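Long-range contacts in retinol dehydratase (Spodoptera frugiperda, PDB 1FMJ), which binds retinol and the nucleotide adenosine-3'-5'-diphosphate and, as a sulfotransferase-family enzyme turned dehydratase, probably catalyses the dehydration of retinol: residues E133-L138 against R299-L304; Y182-P187 against F245-D250. All blocks are in the same frame, centred on the assembly; numbering follows the deposited sequence.

Contact 1 of 2, residues E133-L138 against R299-L304; sequences ERYLGL and REIGIL
Ile301 is the centre of the packing between helical residues 133-138 and the loop 299-304, and its branches are shared among three helix side chains. CG1 lies over the centre of the Arg134 guanidinium, 3.5 Å from CZ, and the two side chains cross at about a right angle. CD1 carries on to Leu138 CD2 (3.7 Å), while CG2, anti to the backbone N of Ile301, turns to the start of the Tyr135 side chain, 4.0 Å from its CB. Further along the loop Ile303 divides its reach: CG2 meets the edge of the Tyr135 ring at CD1 (3.8 Å), and CD1 touches Leu138 CD2 tip to tip at 3.5 Å. The contacts of Ile301 and Ile303 with Tyr135 and Leu138 form the close-packed apolar side. The more solvent-accessible side is polar and rests on one salt bridge, in which Arg134 NH1 donates to Glu300 OE1 at 2.7 Å and 155°. The carboxylate is met on its anti side, and its plane is 25° from that of the guanidinium, nearly coplanar. With Ile301 over a face, Glu300 at the edge and the carbonyl of Asp297 bonded to NH2, the guanidinium is fixed in its rotation. Retinol touches Ile303, and Tyr135 also packs on Asn121 of the calcium site. The contact thus lays the loop between helices 284-288 and 325-338 against helix 132-142, with Ile303 in the wall of the retinol pocket.

Contact 2 of 2, residues Y182-P187 against F245-D250; sequences YLARDP and FLFYED. With A3P (adenosine-3'-5'-diphosphate), chain G.
Backbone hydrogen bonds join Tyr182-Ala184 to Phe245-Phe247 as neighbouring parallel strands. Leu246 N donates to Tyr182 O (2.9 Å), Leu246 O accepts from Ala184 N, and Tyr248 N, just past the strand, donates to Ala184 O (2.8 Å).

Apolar packing covers both faces of this pair. On one, the Tyr182 and Phe245 rings lie side by side with planes 26° apart but slid so far that they barely overlap; Tyr182 CD2 is 3.5 Å from Phe245 CE1, and the Tyr182 hydroxyl bonds to His230. Ala184 CB rests against Phe245 and Phe247. On the other face, Leu183 CD1 packs on Leu246 CB.

Polar contacts take over beyond the strands. Glu249, bent at its second torsion, curls back so that OE2 receives Asp186 N on its syn side at 3.1 Å. The same oxygen accepts a bond from a water that itself accepts from Arg185 NE.

From these two segments Arg185 and Tyr248 reach the nucleotide, running alongside each other; others, such as Thr77 and Ser193, complete its site. Arg185 is fully extended, chi1 -176°, and carries its guanidinium over one face of the Tyr248 ring, offset toward the rim, with the planes tilted 49°. NH2 donates to O3P of the nucleotide at 2.8 Å, and NH1 to O3' at 3.0 Å. Tyr248 OH donates to the adenine N3, which lies at the ring's edge (2.9 Å). A methionine in place of Arg185 would probably leave the 3'-phosphate without this positive charge and the water without its NE donor.

The residues just beyond two parallel strands of the sulfotransferase sheet thus bind the nucleotide: a guanidinium for the 3'-phosphate, a phenol for the adenine, and a buried carboxylate holding the backbone beside them.

In the fold
From the N terminus the chain passes through strand 66-70 of the parallel sheet before reaching helix 132-142, where the first half of contact 1 lies. It then supplies strand 179-184, runs through helices 187-200, 210-218 and 227-235, and returns as strand 243-247, so that contact 2 closes a loop of 57 residues at one edge of the sheet. Only at residues 299-304 does contact 1 close its own, 160 residues long, with contact 2 nested inside it. The two lie on opposite sides of the chain's centre, their centres 31 Å apart. Contact 2 ties together sheet and nucleotide site; contact 1 joins a peripheral helix to a late loop at the retinol pocket.

Contact 1 of 2, residues E133-L138 against R299-L304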
loop_
_atom_site.group_PDB
_atom_site.type_symbol
_atom_site.label_atom_id
_atom_site.label_comp_id
_atom_site.label_asym_id
_atom_site.label_seq_id
_atom_site.Cartn_x
_atom_site.Cartn_y
_atom_site.Cartn_z
ATOM N N GLU A 133 -10.356 12.033 -21.477
ATOM C CA GLU A 133 -10.758 10.677 -21.822
ATOM C C GLU A 133 -10.153 9.663 -20.844
ATOM O O GLU A 133 -10.853 8.801 -20.309
ATOM C CB GLU A 133 -10.324 10.340 -23.251
ATOM C CG GLU A 133 -10.772 8.963 -23.710
ATOM C CD GLU A 133 -10.196 8.565 -25.065
ATOM O OE1 GLU A 133 -10.569 7.481 -25.569
ATOM O OE2 GLU A 133 -9.365 9.325 -25.620
ATOM N N ARG A 134 -8.851 9.767 -20.604
ATOM C CA ARG A 134 -8.196 8.839 -19.692
ATOM C C ARG A 134 -8.535 9.167 -18.242
ATOM O O ARG A 134 -8.775 8.271 -17.430
ATOM C CB ARG A 134 -6.682 8.883 -19.887
ATOM C CG ARG A 134 -6.224 8.509 -21.280
ATOM C CD ARG A 134 -4.711 8.451 -21.321
ATOM N NE ARG A 134 -4.197 7.410 -20.435
ATOM C CZ ARG A 134 -2.925 7.301 -20.065
ATOM N NH1 ARG A 134 -2.025 8.175 -20.500
ATOM N NH2 ARG A 134 -2.551 6.312 -19.259
ATOM N N TYR A 135 -8.559 10.454 -17.926
ATOM C CA TYR A 135 -8.872 10.901 -16.576
ATOM C C TYR A 135 -10.224 10.353 -16.132
ATOM O O TYR A 135 -10.360 9.827 -15.029
ATOM C CB TYR A 135 -8.894 12.428 -16.531
ATOM C CG TYR A 135 -9.263 13.000 -15.186
ATOM C CD1 TYR A 135 -8.405 12.880 -14.096
ATOM C CD2 TYR A 135 -10.471 13.667 -15.003
ATOM C CE1 TYR A 135 -8.738 13.410 -12.860
ATOM C CE2 TYR A 135 -10.815 14.201 -13.770
ATOM C CZ TYR A 135 -9.943 14.070 -12.704
ATOM O OH TYR A 135 -10.276 14.614 -11.486
ATOM N N LEU A 136 -11.220 10.481 -17.002
ATOM C CA LEU A 136 -12.566 10.005 -16.714
ATOM C C LEU A 136 -12.614 8.481 -16.651
ATOM O O LEU A 136 -13.373 7.916 -15.869
ATOM C CB LEU A 136 -13.544 10.519 -17.778
ATOM C CG LEU A 136 -13.686 12.038 -17.845
ATOM C CD1 LEU A 136 -14.568 12.418 -19.022
ATOM C CD2 LEU A 136 -14.272 12.555 -16.535
ATOM N N GLY A 137 -11.820 7.821 -17.494
ATOM C CA GLY A 137 -11.781 6.368 -17.477
ATOM C C GLY A 137 -11.198 5.928 -16.144
ATOM O O GLY A 137 -11.556 4.889 -15.604
ATOM N N LEU A 138 -10.303 6.749 -15.607
ATOM C CA LEU A 138 -9.659 6.478 -14.326
ATOM C C LEU A 138 -10.687 6.614 -13.202
ATOM O O LEU A 138 -10.745 5.789 -12.287
ATOM C CB LEU A 138 -8.515 7.470 -14.117
ATOM C CG LEU A 138 -7.248 7.021 -13.396
ATOM C CD1 LEU A 138 -6.914 5.569 -13.740
ATOM C CD2 LEU A 138 -6.107 7.956 -13.822
ATOM N N ARG A 299 1.317 10.064 -15.899
ATOM C CA ARG A 299 1.744 11.452 -15.978
ATOM C C ARG A 299 1.165 12.172 -17.195
ATOM O O ARG A 299 0.835 13.352 -17.115
ATOM C CB ARG A 299 3.271 11.563 -15.978
ATOM C CG ARG A 299 3.760 12.982 -15.700
ATOM C CD ARG A 299 5.252 13.015 -15.439
ATOM N NE ARG A 299 5.619 12.205 -14.280
ATOM C CZ ARG A 299 5.598 12.630 -13.023
ATOM N NH1 ARG A 299 5.226 13.870 -12.734
ATOM N NH2 ARG A 299 5.967 11.811 -12.050
ATOM N N GLU A 300 1.037 11.461 -18.313
ATOM C CA GLU A 300 0.482 12.055 -19.527
ATOM C C GLU A 300 -0.948 12.518 -19.268
ATOM O O GLU A 300 -1.444 13.427 -19.931
ATOM C CB GLU A 300 0.510 11.042 -20.677
ATOM C CG GLU A 300 -0.035 11.566 -22.005
ATOM C CD GLU A 300 -1.559 11.585 -22.062
ATOM O OE1 GLU A 300 -2.171 10.519 -21.851
ATOM O OE2 GLU A 300 -2.146 12.661 -22.329
ATOM N N ILE A 301 -1.605 11.894 -18.295
ATOM C CA ILE A 301 -2.977 12.255 -17.944
ATOM C C ILE A 301 -3.010 13.603 -17.223
ATOM O O ILE A 301 -3.927 14.398 -17.428
ATOM C CB ILE A 301 -3.628 11.173 -17.041
ATOM C CG1 ILE A 301 -3.691 9.838 -17.792
ATOM C CG2 ILE A 301 -5.026 11.608 -16.621
ATOM C CD1 ILE A 301 -4.267 8.693 -16.985
ATOM N N GLY A 302 -2.011 13.852 -16.380
ATOM C CA GLY A 302 -1.943 15.110 -15.658
ATOM C C GLY A 302 -2.212 15.023 -14.165
ATOM O O GLY A 302 -2.322 16.053 -13.489
ATOM N N ILE A 303 -2.300 13.805 -13.635
ATOM C CA ILE A 303 -2.585 13.629 -12.215
ATOM C C ILE A 303 -1.391 13.350 -11.308
ATOM O O ILE A 303 -1.570 13.017 -10.137
ATOM C CB ILE A 303 -3.605 12.502 -11.987
ATOM C CG1 ILE A 303 -3.066 11.196 -12.564
ATOM C CG2 ILE A 303 -4.933 12.879 -12.597
ATOM C CD1 ILE A 303 -3.823 9.965 -12.088
ATOM N N LEU A 304 -0.181 13.456 -11.843
ATOM C CA LEU A 304 1.011 13.248 -11.032
ATOM C C LEU A 304 1.709 14.591 -10.885
ATOM O O LEU A 304 1.834 15.330 -11.853
ATOM C CB LEU A 304 1.968 12.260 -11.698
ATOM C CG LEU A 304 1.507 10.830 -11.963
ATOM C CD1 LEU A 304 2.706 10.032 -12.443
ATOM C CD2 LEU A 304 0.908 10.208 -10.709
#

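Contact 2 of 2, residues Y182-P187 against F245-D250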
loop_
_atom_site.group_PDB
_atom_site.type_symbol
_atom_site.label_atom_id
_atom_site.label_comp_id
_atom_site.label_asym_id
_atom_site.label_seq_id
_atom_site.Cartn_x
_atom_site.Cartn_y
_atom_site.Cartn_z
ATOM N N TYR A 182 3.133 -10.437 3.295
ATOM C CA TYR A 182 2.948 -9.140 3.907
ATOM C C TYR A 182 4.286 -8.471 4.138
ATOM O O TYR A 182 5.207 -9.058 4.719
ATOM C CB TYR A 182 2.202 -9.285 5.229
ATOM C CG TYR A 182 1.954 -7.983 5.948
ATOM C CD1 TYR A 182 0.719 -7.350 5.877
ATOM C CD2 TYR A 182 2.953 -7.397 6.728
ATOM C CE1 TYR A 182 0.472 -6.160 6.573
ATOM C CE2 TYR A 182 2.723 -6.214 7.422
ATOM C CZ TYR A 182 1.481 -5.603 7.346
ATOM O OH TYR A 182 1.247 -4.458 8.077
ATOM N N LEU A 183 4.386 -7.234 3.676
ATOM C CA LEU A 183 5.608 -6.461 3.826
ATOM C C LEU A 183 5.490 -5.388 4.898
ATOM O O LEU A 183 4.462 -4.705 5.003
ATOM C CB LEU A 183 5.986 -5.807 2.498
ATOM C CG LEU A 183 7.051 -6.520 1.654
ATOM C CD1 LEU A 183 8.374 -6.535 2.405
ATOM C CD2 LEU A 183 6.599 -7.939 1.329
ATOM N N ALA A 184 6.552 -5.268 5.692
ATOM C CA ALA A 184 6.657 -4.278 6.759
ATOM C C ALA A 184 7.966 -3.539 6.520
ATOM O O ALA A 184 8.892 -4.075 5.914
ATOM C CB ALA A 184 6.671 -4.945 8.128
ATOM N N ARG A 185 8.039 -2.307 6.996
ATOM C CA ARG A 185 9.224 -1.484 6.803
ATOM C C ARG A 185 9.310 -0.504 7.966
ATOM O O ARG A 185 8.289 -0.130 8.537
ATOM C CB ARG A 185 9.082 -0.716 5.484
ATOM C CG ARG A 185 10.292 0.121 5.078
ATOM C CD ARG A 185 9.977 0.941 3.831
ATOM N NE ARG A 185 11.147 1.690 3.378
ATOM C CZ ARG A 185 11.150 2.552 2.367
ATOM N NH1 ARG A 185 10.036 2.793 1.675
ATOM N NH2 ARG A 185 12.281 3.171 2.044
ATOM N N ASP A 186 10.526 -0.099 8.317
ATOM C CA ASP A 186 10.736 0.856 9.408
ATOM C C ASP A 186 9.693 1.955 9.213
ATOM O O ASP A 186 9.628 2.555 8.147
ATOM C CB ASP A 186 12.141 1.450 9.302
ATOM C CG ASP A 186 12.509 2.316 10.488
ATOM O OD1 ASP A 186 11.702 3.182 10.898
ATOM O OD2 ASP A 186 13.624 2.120 11.008
ATOM N N PRO A 187 8.878 2.239 10.243
ATOM C CA PRO A 187 7.822 3.258 10.211
ATOM C C PRO A 187 8.295 4.659 9.814
ATOM O O PRO A 187 7.561 5.423 9.178
ATOM C CB PRO A 187 7.272 3.250 11.641
ATOM C CG PRO A 187 7.712 1.956 12.206
ATOM C CD PRO A 187 9.049 1.715 11.610
ATOM N N PHE A 245 5.703 -13.152 6.189
ATOM C CA PHE A 245 5.996 -11.809 6.678
ATOM C C PHE A 245 7.436 -11.480 6.298
ATOM O O PHE A 245 8.349 -12.233 6.623
ATOM C CB PHE A 245 5.858 -11.769 8.204
ATOM C CG PHE A 245 5.713 -10.386 8.777
ATOM C CD1 PHE A 245 4.460 -9.902 9.142
ATOM C CD2 PHE A 245 6.833 -9.586 9.002
ATOM C CE1 PHE A 245 4.315 -8.652 9.729
ATOM C CE2 PHE A 245 6.702 -8.328 9.589
ATOM C CZ PHE A 245 5.439 -7.859 9.957
ATOM N N LEU A 246 7.638 -10.359 5.608
ATOM C CA LEU A 246 8.972 -9.953 5.203
ATOM C C LEU A 246 9.211 -8.494 5.557
ATOM O O LEU A 246 8.269 -7.727 5.755
ATOM C CB LEU A 246 9.156 -10.137 3.693
ATOM C CG LEU A 246 8.957 -11.533 3.102
ATOM C CD1 LEU A 246 9.141 -11.469 1.596
ATOM C CD2 LEU A 246 9.959 -12.514 3.735
ATOM N N PHE A 247 10.481 -8.116 5.638
ATOM C CA PHE A 247 10.846 -6.741 5.941
ATOM C C PHE A 247 11.528 -6.126 4.728
ATOM O O PHE A 247 12.432 -6.723 4.144
ATOM C CB PHE A 247 11.791 -6.670 7.144
ATOM C CG PHE A 247 11.127 -6.969 8.458
ATOM C CD1 PHE A 247 11.244 -8.221 9.042
ATOM C CD2 PHE A 247 10.386 -5.993 9.114
ATOM C CE1 PHE A 247 10.634 -8.499 10.262
ATOM C CE2 PHE A 247 9.773 -6.262 10.332
ATOM C CZ PHE A 247 9.898 -7.516 10.907
ATOM N N TYR A 248 11.093 -4.927 4.358
ATOM C CA TYR A 248 11.649 -4.225 3.208
ATOM C C TYR A 248 13.171 -4.120 3.290
ATOM O O TYR A 248 13.865 -4.203 2.280
ATOM C CB TYR A 248 11.035 -2.832 3.123
ATOM C CG TYR A 248 11.700 -1.924 2.115
ATOM C CD1 TYR A 248 11.513 -2.104 0.743
ATOM C CD2 TYR A 248 12.524 -0.888 2.534
ATOM C CE1 TYR A 248 12.134 -1.261 -0.184
ATOM C CE2 TYR A 248 13.144 -0.049 1.623
ATOM C CZ TYR A 248 12.947 -0.236 0.273
ATOM O OH TYR A 248 13.556 0.624 -0.609
ATOM N N GLU A 249 13.684 -3.930 4.494
ATOM C CA GLU A 249 15.119 -3.816 4.682
ATOM C C GLU A 249 15.865 -5.067 4.204
ATOM O O GLU A 249 16.930 -4.964 3.588
ATOM C CB GLU A 249 15.438 -3.543 6.155
ATOM C CG GLU A 249 15.052 -2.146 6.658
ATOM C CD GLU A 249 13.554 -1.939 6.830
ATOM O OE1 GLU A 249 12.817 -2.937 6.987
ATOM O OE2 GLU A 249 13.114 -0.770 6.833
ATOM N N ASP A 250 15.310 -6.244 4.474
ATOM C CA ASP A 250 15.963 -7.475 4.056
ATOM C C ASP A 250 16.096 -7.592 2.543
ATOM O O ASP A 250 17.006 -8.255 2.053
ATOM C CB ASP A 250 15.241 -8.693 4.637
ATOM C CG ASP A 250 15.420 -8.798 6.147
ATOM O OD1 ASP A 250 16.534 -8.493 6.630
ATOM O OD2 ASP A 250 14.466 -9.192 6.851
HETATM P P1 A3P G . 11.001 5.174 -1.107
HETATM O O1P A3P G . 9.957 6.213 -1.129
HETATM O O2P A3P G . 11.927 5.312 -2.250
HETATM O O3P A3P G . 11.755 5.229 0.155
HETATM P P2 A3P G . 5.182 0.416 -2.122
HETATM O O4P A3P G . 5.388 -0.333 -3.373
HETATM O O5P A3P G . 4.626 -0.464 -1.072
HETATM O O6P A3P G . 4.286 1.581 -2.373
HETATM O "O5'" A3P G . 6.577 0.957 -1.616
HETATM C "C5'" A3P G . 7.358 1.852 -2.390
HETATM C "C4'" A3P G . 8.768 1.996 -1.810
HETATM O "O4'" A3P G . 9.583 0.916 -2.349
HETATM C "C3'" A3P G . 9.457 3.287 -2.254
HETATM O "O3'" A3P G . 10.311 3.744 -1.180
HETATM C "C2'" A3P G . 10.144 2.833 -3.526
HETATM O "O2'" A3P G . 11.109 3.699 -4.113
HETATM C "C1'" A3P G . 10.678 1.481 -3.078
HETATM N N9 A3P G . 11.040 0.613 -4.206
HETATM C C8 A3P G . 10.321 0.309 -5.351
HETATM N N7 A3P G . 10.919 -0.508 -6.177
HETATM C C5 A3P G . 12.126 -0.777 -5.547
HETATM C C6 A3P G . 13.259 -1.593 -5.893
HETATM N N6 A3P G . 13.328 -2.310 -7.019
HETATM N N1 A3P G . 14.334 -1.640 -5.007
HETATM C C2 A3P G . 14.302 -0.920 -3.839
HETATM N N3 A3P G . 13.288 -0.111 -3.403
HETATM C C4 A3P G . 12.225 -0.085 -4.311
HETATM O O HOH W 1 13.297 1.430 5.126
#